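Long-range contacts in tRNA uridine(34) acetyltransferase (Methanocaldococcus infernus, PDB 6IA8), which catalyses acetyl-CoA- and S-adenosyl-L-methionine-dependent formation of 5-carboxymethyluridine at the wobble uridine, position 34, of tRNAs: residues A210-S219 with L249-M259; V234-K245 with N277-V285. All blocks are in the same frame, centred on the assembly; numbering follows the deposited sequence.

Contact 1 of 2, residues A210-S219 with L249-M259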
loop_
_atom_site.group_PDB
_atom_site.type_symbol
_atom_site.label_atom_id
_atom_site.label_comp_id
_atom_site.label_asym_id
_atom_site.label_seq_id
_atom_site.Cartn_x
_atom_site.Cartn_y
_atom_site.Cartn_z
ATOM N N ALA A 210 -1.666 5.577 -11.292
ATOM C CA ALA A 210 -1.542 5.220 -9.883
ATOM C C ALA A 210 -2.538 4.139 -9.515
ATOM O O ALA A 210 -3.665 4.123 -10.008
ATOM C CB ALA A 210 -1.766 6.446 -8.986
ATOM N N THR A 211 -2.123 3.246 -8.619
ATOM C CA THR A 211 -2.991 2.240 -8.052
ATOM C C THR A 211 -3.080 2.341 -6.549
ATOM O O THR A 211 -3.989 1.731 -5.974
ATOM C CB THR A 211 -2.488 0.835 -8.422
ATOM O OG1 THR A 211 -1.113 0.694 -8.031
ATOM C CG2 THR A 211 -2.585 0.630 -9.965
ATOM N N ARG A 212 -2.133 3.035 -5.890
ATOM C CA ARG A 212 -2.123 3.152 -4.434
ATOM C C ARG A 212 -1.724 4.570 -4.064
ATOM O O ARG A 212 -0.851 5.153 -4.707
ATOM C CB ARG A 212 -1.162 2.151 -3.775
ATOM C CG ARG A 212 -1.172 2.166 -2.242
ATOM C CD ARG A 212 -0.174 1.159 -1.670
ATOM N NE ARG A 212 1.185 1.693 -1.600
ATOM C CZ ARG A 212 2.270 0.966 -1.357
ATOM N NH1 ARG A 212 2.167 -0.339 -1.166
ATOM N NH2 ARG A 212 3.459 1.546 -1.314
ATOM N N VAL A 213 -2.371 5.125 -3.038
ATOM C CA VAL A 213 -2.015 6.431 -2.500
ATOM C C VAL A 213 -1.741 6.289 -1.007
ATOM O O VAL A 213 -2.556 5.734 -0.263
ATOM C CB VAL A 213 -3.117 7.474 -2.756
ATOM C CG1 VAL A 213 -2.736 8.830 -2.078
ATOM C CG2 VAL A 213 -3.352 7.680 -4.213
ATOM N N GLU A 214 -0.581 6.756 -0.578
ATOM C CA GLU A 214 -0.183 6.714 0.820
ATOM C C GLU A 214 -0.338 8.116 1.389
ATOM O O GLU A 214 0.294 9.055 0.892
ATOM C CB GLU A 214 1.263 6.248 0.989
ATOM C CG GLU A 214 1.653 6.070 2.461
ATOM C CD GLU A 214 3.158 5.907 2.672
ATOM O OE1 GLU A 214 3.746 6.735 3.405
ATOM O OE2 GLU A 214 3.739 4.962 2.102
ATOM N N LEU A 215 -1.182 8.255 2.405
ATOM C CA LEU A 215 -1.473 9.541 3.028
ATOM C C LEU A 215 -0.545 9.723 4.219
ATOM O O LEU A 215 -0.414 8.814 5.042
ATOM C CB LEU A 215 -2.937 9.599 3.481
ATOM C CG LEU A 215 -3.978 9.553 2.352
ATOM C CD1 LEU A 215 -5.408 9.473 2.989
ATOM C CD2 LEU A 215 -3.863 10.757 1.435
ATOM N N GLY A 216 0.109 10.881 4.299
ATOM C CA GLY A 216 0.893 11.228 5.470
ATOM C C GLY A 216 0.014 11.618 6.649
ATOM O O GLY A 216 -0.033 12.797 7.028
ATOM N N VAL A 217 -0.711 10.648 7.216
ATOM C CA VAL A 217 -1.678 10.943 8.272
ATOM C C VAL A 217 -0.972 11.349 9.566
ATOM O O VAL A 217 -1.329 12.361 10.188
ATOM C CB VAL A 217 -2.597 9.730 8.497
ATOM C CG1 VAL A 217 -3.557 9.999 9.631
ATOM C CG2 VAL A 217 -3.350 9.385 7.204
ATOM N N GLN A 218 0.014 10.541 9.997
ATOM C CA GLN A 218 0.802 10.728 11.211
ATOM C C GLN A 218 -0.048 10.497 12.446
ATOM O O GLN A 218 0.248 9.574 13.205
ATOM C CB GLN A 218 1.431 12.110 11.251
ATOM C CG GLN A 218 2.068 12.579 9.948
ATOM C CD GLN A 218 2.941 11.552 9.278
ATOM O OE1 GLN A 218 3.277 10.515 9.846
ATOM N NE2 GLN A 218 3.299 11.832 8.039
ATOM N N SER A 219 -1.113 11.293 12.627
ATOM C CA SER A 219 -2.027 11.192 13.755
ATOM C C SER A 219 -3.446 11.514 13.296
ATOM O O SER A 219 -3.662 12.280 12.353
ATOM C CB SER A 219 -1.594 12.161 14.878
ATOM O OG SER A 219 -2.522 12.168 15.934
ATOM N N LEU A 249 -9.112 3.455 -5.592
ATOM C CA LEU A 249 -7.692 3.374 -5.292
ATOM C C LEU A 249 -7.468 2.663 -3.958
ATOM O O LEU A 249 -8.340 2.639 -3.085
ATOM C CB LEU A 249 -7.055 4.772 -5.259
ATOM C CG LEU A 249 -6.950 5.400 -6.638
ATOM C CD1 LEU A 249 -6.749 6.936 -6.548
ATOM C CD2 LEU A 249 -5.768 4.818 -7.438
ATOM N N LYS A 250 -6.267 2.099 -3.806
ATOM C CA LYS A 250 -5.818 1.596 -2.516
ATOM C C LYS A 250 -5.320 2.738 -1.655
ATOM O O LYS A 250 -4.651 3.667 -2.140
ATOM C CB LYS A 250 -4.702 0.573 -2.702
ATOM C CG LYS A 250 -5.243 -0.706 -3.480
ATOM C CD LYS A 250 -4.094 -1.611 -3.992
ATOM C CE LYS A 250 -3.703 -1.237 -5.418
ATOM N NZ LYS A 250 -4.852 -1.089 -6.355
ATOM N N VAL A 251 -5.578 2.619 -0.359
ATOM C CA VAL A 251 -5.309 3.684 0.585
ATOM C C VAL A 251 -4.407 3.142 1.675
ATOM O O VAL A 251 -4.766 2.195 2.377
ATOM C CB VAL A 251 -6.600 4.244 1.191
ATOM C CG1 VAL A 251 -6.287 5.309 2.234
ATOM C CG2 VAL A 251 -7.518 4.786 0.099
ATOM N N SER A 252 -3.268 3.773 1.844
ATOM C CA SER A 252 -2.329 3.487 2.915
ATOM C C SER A 252 -2.165 4.708 3.811
ATOM O O SER A 252 -2.157 5.845 3.327
ATOM C CB SER A 252 -0.951 3.094 2.319
ATOM O OG SER A 252 0.011 2.985 3.339
ATOM N N TYR A 253 -2.009 4.465 5.109
ATOM C CA TYR A 253 -1.787 5.520 6.090
ATOM C C TYR A 253 -0.384 5.372 6.667
ATOM O O TYR A 253 -0.036 4.302 7.189
ATOM C CB TYR A 253 -2.763 5.456 7.264
ATOM C CG TYR A 253 -4.189 5.862 7.058
ATOM C CD1 TYR A 253 -4.662 6.285 5.819
ATOM C CD2 TYR A 253 -5.071 5.853 8.143
ATOM C CE1 TYR A 253 -5.986 6.698 5.668
ATOM C CE2 TYR A 253 -6.372 6.243 8.010
ATOM C CZ TYR A 253 -6.844 6.668 6.784
ATOM O OH TYR A 253 -8.189 7.039 6.745
ATOM N N HIS A 254 0.413 6.441 6.596
ATOM C CA HIS A 254 1.631 6.520 7.393
ATOM C C HIS A 254 1.256 7.055 8.770
ATOM O O HIS A 254 0.672 8.132 8.876
ATOM C CB HIS A 254 2.681 7.400 6.721
ATOM C CG HIS A 254 3.992 7.392 7.429
ATOM N ND1 HIS A 254 4.280 8.242 8.477
ATOM C CD2 HIS A 254 5.091 6.626 7.247
ATOM C CE1 HIS A 254 5.511 8.011 8.896
ATOM N NE2 HIS A 254 6.022 7.031 8.171
ATOM N N LEU A 255 1.571 6.296 9.816
ATOM C CA LEU A 255 1.183 6.628 11.184
ATOM C C LEU A 255 2.406 6.642 12.092
ATOM O O LEU A 255 3.302 5.804 11.952
ATOM C CB LEU A 255 0.147 5.637 11.738
ATOM C CG LEU A 255 -1.151 5.525 10.952
ATOM C CD1 LEU A 255 -1.940 4.284 11.349
ATOM C CD2 LEU A 255 -1.992 6.806 11.170
ATOM N N MET A 256 2.444 7.601 13.018
ATOM C CA MET A 256 3.600 7.794 13.892
ATOM C C MET A 256 3.184 7.730 15.353
ATOM O O MET A 256 2.770 8.750 15.933
ATOM C CB MET A 256 4.285 9.128 13.597
ATOM C CG MET A 256 5.199 9.131 12.389
ATOM S SD MET A 256 6.340 10.525 12.471
ATOM C CE MET A 256 5.211 11.891 12.553
ATOM N N PRO A 257 3.305 6.574 15.999
ATOM C CA PRO A 257 3.126 6.533 17.456
ATOM C C PRO A 257 4.143 7.442 18.138
ATOM O O PRO A 257 5.245 7.679 17.631
ATOM C CB PRO A 257 3.362 5.059 17.817
ATOM C CG PRO A 257 3.222 4.312 16.517
ATOM C CD PRO A 257 3.690 5.269 15.438
ATOM N N GLY A 258 3.759 7.952 19.305
ATOM C CA GLY A 258 4.687 8.663 20.172
ATOM C C GLY A 258 5.003 10.085 19.749
ATOM O O GLY A 258 6.085 10.614 20.074
ATOM N N MET A 259 4.080 10.735 19.046
ATOM C CA MET A 259 4.249 12.135 18.703
ATOM C C MET A 259 4.071 13.017 19.938
ATOM O O MET A 259 3.479 12.598 20.932
ATOM C CB MET A 259 3.240 12.552 17.637
ATOM C CG MET A 259 3.531 11.948 16.269
ATOM S SD MET A 259 2.245 12.298 15.105
ATOM C CE MET A 259 2.510 14.039 14.730
HETATM O O HOH W 1 2.266 2.761 2.060
#
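Val217 lays its CG2 methyl over one face of the Tyr253 ring, 3.8 Å from the centroid and 21° off the normal, a CH-pi contact. Its other methyl, anti to the backbone N, turns instead to Leu255, with CG1 and CD2 3.9 Å apart. Leu215 runs alongside Tyr253, and its CD1 also meets Val251, which makes this the tightly packed face of two parallel neighbours, strands 212-218 and 250-255 of the radical SAM barrel. Backbone bonds such as Val213 N to Lys250 O, 2.9 Å, join them. Gly216 centres an inverse gamma turn, and beyond Leu215 the register slips by one residue. This is a beta bulge, after which Gln218 N bonds to His254 O at 2.7 Å.

The opposite face is polar, with a water 2.6 Å from both Glu214 OE2 and Ser252 OG, and more open at Arg212. The same carboxylate oxygen forms a salt bridge with Lys286. Arg212, partly exposed and poorly ordered, extends from this face to Glu136. At the end of the bulge the Gln218 chain bends at chi2 (-46°), bringing OE1 to the edge of the His254 imidazole. OE1, close to the ring plane, accepts ND1-H at 2.8 Å on a lone pair of the amide oxygen, although the amide is turned 68° from the ring. A leucine in place of Gln218 would probably leave His254 ND1 without its acceptor and the imidazole freer to turn. The chemistry thus divides by face, apolar toward helices 234-245 and 264-276 and polar toward the barrel interior.

Contact 2 of 2, residues V234-K245 with N277-V285; sequences VEDTIKATQLLK and NPDFMPDMV
In the radical SAM barrel, helix 234-245, the crossover between parallel strands 212-218 and 250-255, meets the turn that leads from helix 264-276 into strand 284-287. Phe280 reaches across to the first turns of the helix. Val234 CG2 lies at the edge of its ring, in plane, 3.7 Å from Phe280 CZ, while Ile238 CG1 comes in obliquely, 3.6 Å from Phe280 CE1. With CG1 beside the backbone N (chi1 -66°), Ile238 also carries CD1 to the neighbouring aspartate, 3.6 Å from Asp279 OD2. The CB of Asp279 sits above the centre of the Phe280 ring.

The turn that presents these two residues is a type I beta turn from Asn277 to Phe280, accompanied by an Asx turn in which Asn277 OD1 accepts from Asp279 N at 2.9 Å. A water joins it to the helix by donating to both Ile238 O and Asp279 O. In this barrel such helices cover the outside of the parallel sheet: Thr237 and Leu244 of this one rest on Val217 and Val213 of strand 212-218. Thr241 points CG2 at the loop, 3.5 Å from Phe280 O, while its OG1 returns to the preceding helical turn, 2.7 Å from Thr237 O. That carbonyl receives Thr241 N and Thr241 OG1 from opposite faces of its plane.

At the far end Lys245, bent at chi2 and chi4, directs NZ to Met281 O, 3.2 Å away and tilted from the carbonyl plane. Two waters accept from the same NZ: one donates to Phe280 O, the other to Met281 O and Asp283 OD1. Lys245 NZ also forms a salt bridge with Glu406, and Asp283 with Arg444, both of the acetyltransferase domain.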
loop_
_atom_site.group_PDB
_atom_site.type_symbol
_atom_site.label_atom_id
_atom_site.label_comp_id
_atom_site.label_asym_id
_atom_site.label_seq_id
_atom_site.Cartn_x
_atom_site.Cartn_y
_atom_site.Cartn_z
ATOM N N VAL A 234 -7.404 15.969 10.634
ATOM C CA VAL A 234 -7.994 14.647 10.491
ATOM C C VAL A 234 -9.139 14.701 9.488
ATOM O O VAL A 234 -9.365 13.744 8.736
ATOM C CB VAL A 234 -8.459 14.093 11.849
ATOM C CG1 VAL A 234 -9.683 14.835 12.357
ATOM C CG2 VAL A 234 -8.759 12.604 11.687
ATOM N N GLU A 235 -9.867 15.825 9.448
ATOM C CA GLU A 235 -10.898 16.010 8.430
ATOM C C GLU A 235 -10.331 15.837 7.022
ATOM O O GLU A 235 -10.986 15.236 6.159
ATOM C CB GLU A 235 -11.567 17.381 8.579
ATOM C CG GLU A 235 -12.483 17.500 9.795
ATOM C CD GLU A 235 -11.740 17.689 11.120
ATOM O OE1 GLU A 235 -10.531 18.021 11.129
ATOM O OE2 GLU A 235 -12.377 17.507 12.174
ATOM N N ASP A 236 -9.135 16.379 6.761
ATOM C CA ASP A 236 -8.488 16.165 5.469
ATOM C C ASP A 236 -8.247 14.680 5.214
ATOM O O ASP A 236 -8.428 14.192 4.092
ATOM C CB ASP A 236 -7.151 16.898 5.422
ATOM C CG ASP A 236 -7.294 18.406 5.524
ATOM O OD1 ASP A 236 -8.285 18.970 5.009
ATOM O OD2 ASP A 236 -6.406 19.019 6.146
ATOM N N THR A 237 -7.759 13.960 6.225
ATOM C CA THR A 237 -7.519 12.523 6.061
ATOM C C THR A 237 -8.821 11.777 5.754
ATOM O O THR A 237 -8.866 10.872 4.900
ATOM C CB THR A 237 -6.871 11.976 7.340
ATOM O OG1 THR A 237 -5.550 12.520 7.505
ATOM C CG2 THR A 237 -6.794 10.430 7.322
ATOM N N ILE A 238 -9.884 12.121 6.476
ATOM C CA ILE A 238 -11.163 11.444 6.294
ATOM C C ILE A 238 -11.712 11.694 4.898
ATOM O O ILE A 238 -12.145 10.759 4.223
ATOM C CB ILE A 238 -12.156 11.883 7.380
ATOM C CG1 ILE A 238 -11.663 11.386 8.743
ATOM C CG2 ILE A 238 -13.548 11.386 7.050
ATOM C CD1 ILE A 238 -12.495 11.860 9.946
ATOM N N LYS A 239 -11.660 12.940 4.421
ATOM C CA LYS A 239 -12.197 13.255 3.098
ATOM C C LYS A 239 -11.349 12.619 1.998
ATOM O O LYS A 239 -11.878 12.075 1.022
ATOM C CB LYS A 239 -12.260 14.777 2.904
ATOM C CG LYS A 239 -12.816 15.210 1.558
ATOM C CD LYS A 239 -14.216 14.659 1.327
ATOM C CE LYS A 239 -14.866 15.280 0.101
ATOM N NZ LYS A 239 -16.191 14.669 -0.205
ATOM N N ALA A 240 -10.028 12.782 2.077
ATOM C CA ALA A 240 -9.147 12.130 1.106
ATOM C C ALA A 240 -9.415 10.630 1.037
ATOM O O ALA A 240 -9.430 10.040 -0.054
ATOM C CB ALA A 240 -7.670 12.380 1.457
ATOM N N THR A 241 -9.566 9.983 2.196
ATOM C CA THR A 241 -9.791 8.541 2.207
ATOM C C THR A 241 -11.048 8.173 1.426
ATOM O O THR A 241 -11.037 7.235 0.615
ATOM C CB THR A 241 -9.891 8.040 3.648
ATOM O OG1 THR A 241 -8.644 8.213 4.361
ATOM C CG2 THR A 241 -10.259 6.529 3.676
ATOM N N GLN A 242 -12.136 8.922 1.629
ATOM C CA GLN A 242 -13.377 8.643 0.914
ATOM C C GLN A 242 -13.240 8.889 -0.588
ATOM O O GLN A 242 -13.741 8.111 -1.403
ATOM C CB GLN A 242 -14.492 9.513 1.485
ATOM C CG GLN A 242 -15.818 9.408 0.721
ATOM C CD GLN A 242 -16.058 10.539 -0.238
ATOM O OE1 GLN A 242 -15.882 11.699 0.113
ATOM N NE2 GLN A 242 -16.491 10.212 -1.456
ATOM N N LEU A 243 -12.616 9.995 -0.981
ATOM C CA LEU A 243 -12.469 10.273 -2.403
ATOM C C LEU A 243 -11.602 9.216 -3.072
ATOM O O LEU A 243 -11.860 8.826 -4.213
ATOM C CB LEU A 243 -11.869 11.658 -2.604
ATOM C CG LEU A 243 -12.755 12.840 -2.199
ATOM C CD1 LEU A 243 -11.940 14.121 -2.277
ATOM C CD2 LEU A 243 -13.973 12.923 -3.088
ATOM N N LEU A 244 -10.561 8.750 -2.379
ATOM C CA LEU A 244 -9.692 7.706 -2.922
ATOM C C LEU A 244 -10.453 6.390 -3.063
ATOM O O LEU A 244 -10.422 5.750 -4.121
ATOM C CB LEU A 244 -8.463 7.533 -2.015
ATOM C CG LEU A 244 -7.431 8.667 -2.096
ATOM C CD1 LEU A 244 -6.451 8.534 -0.923
ATOM C CD2 LEU A 244 -6.725 8.704 -3.382
ATOM N N LYS A 245 -11.159 5.982 -2.006
ATOM C CA LYS A 245 -11.911 4.735 -2.041
ATOM C C LYS A 245 -12.969 4.769 -3.135
ATOM O O LYS A 245 -13.150 3.789 -3.862
ATOM C CB LYS A 245 -12.570 4.493 -0.691
ATOM C CG LYS A 245 -11.651 4.024 0.463
ATOM C CD LYS A 245 -10.964 2.691 0.142
ATOM C CE LYS A 245 -10.303 2.137 1.405
ATOM N NZ LYS A 245 -11.349 1.608 2.319
ATOM N N ASN A 277 -13.705 2.596 12.981
ATOM C CA ASN A 277 -14.474 3.797 12.664
ATOM C C ASN A 277 -14.500 3.946 11.151
ATOM O O ASN A 277 -13.428 3.966 10.518
ATOM C CB ASN A 277 -13.818 5.003 13.317
ATOM C CG ASN A 277 -14.524 6.298 13.017
ATOM O OD1 ASN A 277 -15.189 6.449 11.988
ATOM N ND2 ASN A 277 -14.347 7.273 13.914
ATOM N N PRO A 278 -15.678 3.945 10.512
ATOM C CA PRO A 278 -15.714 3.857 9.034
ATOM C C PRO A 278 -15.140 5.094 8.339
ATOM O O PRO A 278 -14.916 5.082 7.123
ATOM C CB PRO A 278 -17.207 3.697 8.719
ATOM C CG PRO A 278 -17.874 4.370 9.871
ATOM C CD PRO A 278 -17.029 4.022 11.092
ATOM N N ASP A 279 -14.876 6.162 9.081
ATOM C CA ASP A 279 -14.162 7.298 8.521
ATOM C C ASP A 279 -12.757 6.933 8.081
ATOM O O ASP A 279 -12.177 7.641 7.248
ATOM C CB ASP A 279 -14.093 8.419 9.563
ATOM C CG ASP A 279 -15.400 9.189 9.693
ATOM O OD1 ASP A 279 -16.340 8.990 8.915
ATOM O OD2 ASP A 279 -15.487 10.015 10.596
ATOM N N PHE A 280 -12.187 5.855 8.619
ATOM C CA PHE A 280 -10.818 5.492 8.289
ATOM C C PHE A 280 -10.767 4.190 7.504
ATOM O O PHE A 280 -10.932 4.193 6.260
ATOM C CB PHE A 280 -10.009 5.439 9.588
ATOM C CG PHE A 280 -10.053 6.736 10.372
ATOM C CD1 PHE A 280 -9.458 7.879 9.877
ATOM C CD2 PHE A 280 -10.710 6.811 11.587
ATOM C CE1 PHE A 280 -9.515 9.113 10.611
ATOM C CE2 PHE A 280 -10.766 8.024 12.332
ATOM C CZ PHE A 280 -10.142 9.172 11.819
ATOM N N MET A 281 -10.530 3.071 8.171
ATOM C CA MET A 281 -10.467 1.768 7.519
ATOM C C MET A 281 -9.509 1.746 6.315
ATOM O O MET A 281 -9.893 1.364 5.207
ATOM C CB MET A 281 -11.862 1.329 7.115
ATOM C CG MET A 281 -12.916 1.651 8.103
ATOM S SD MET A 281 -12.836 0.743 9.689
ATOM C CE MET A 281 -13.740 -0.767 9.307
ATOM N N PRO A 282 -8.247 2.087 6.523
ATOM C CA PRO A 282 -7.275 2.006 5.428
ATOM C C PRO A 282 -7.015 0.566 5.035
ATOM O O PRO A 282 -7.183 -0.350 5.843
ATOM C CB PRO A 282 -6.007 2.624 6.022
ATOM C CG PRO A 282 -6.099 2.297 7.507
ATOM C CD PRO A 282 -7.616 2.432 7.814
ATOM N N ASP A 283 -6.539 0.390 3.791
ATOM C CA ASP A 283 -6.115 -0.923 3.318
ATOM C C ASP A 283 -4.766 -1.325 3.898
ATOM O O ASP A 283 -4.468 -2.520 4.005
ATOM C CB ASP A 283 -6.001 -0.949 1.795
ATOM C CG ASP A 283 -7.295 -0.601 1.089
ATOM O OD1 ASP A 283 -8.290 -1.210 1.455
ATOM O OD2 ASP A 283 -7.271 0.286 0.184
ATOM N N MET A 284 -3.920 -0.348 4.204
ATOM C CA MET A 284 -2.532 -0.606 4.543
ATOM C C MET A 284 -2.121 0.472 5.523
ATOM O O MET A 284 -2.647 1.591 5.474
ATOM C CB MET A 284 -1.657 -0.603 3.270
ATOM C CG MET A 284 -0.195 -0.708 3.489
ATOM S SD MET A 284 0.686 -0.635 1.912
ATOM C CE MET A 284 -0.500 -1.325 0.747
ATOM N N VAL A 285 -1.185 0.137 6.413
ATOM C CA VAL A 285 -0.621 1.135 7.313
ATOM C C VAL A 285 0.882 0.945 7.366
ATOM O O VAL A 285 1.370 -0.184 7.290
ATOM C CB VAL A 285 -1.217 1.050 8.733
ATOM C CG1 VAL A 285 -2.724 1.412 8.726
ATOM C CG2 VAL A 285 -0.970 -0.330 9.327
HETATM O O HOH W 2 -13.461 8.393 4.951
HETATM O O HOH W 3 -10.056 -0.749 3.469
HETATM O O HOH W 4 -12.189 3.785 3.884
#

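In the fold
Contacts 1 and 2 have centres about 9 Å apart, and strand 250-255 of contact 1 touches both segments of contact 2. Helix 234-245 links the two strands of contact 1 along the chain, and its Thr241 OG1 lies 2.7 Å from Tyr253 OH, a probable hydrogen bond. The loop of contact 2 leads into the next strand of the sheet, 284-287, and just before it Asp283 N probably bonds to Val251 O at 2.9 Å. Both contacts come close to the acetyltransferase domain at the start of strand 250-255: the side chains of Lys250 and Asp283 are about 3 and 5 Å from that of Gln445, which by similarity binds acetyl-CoA.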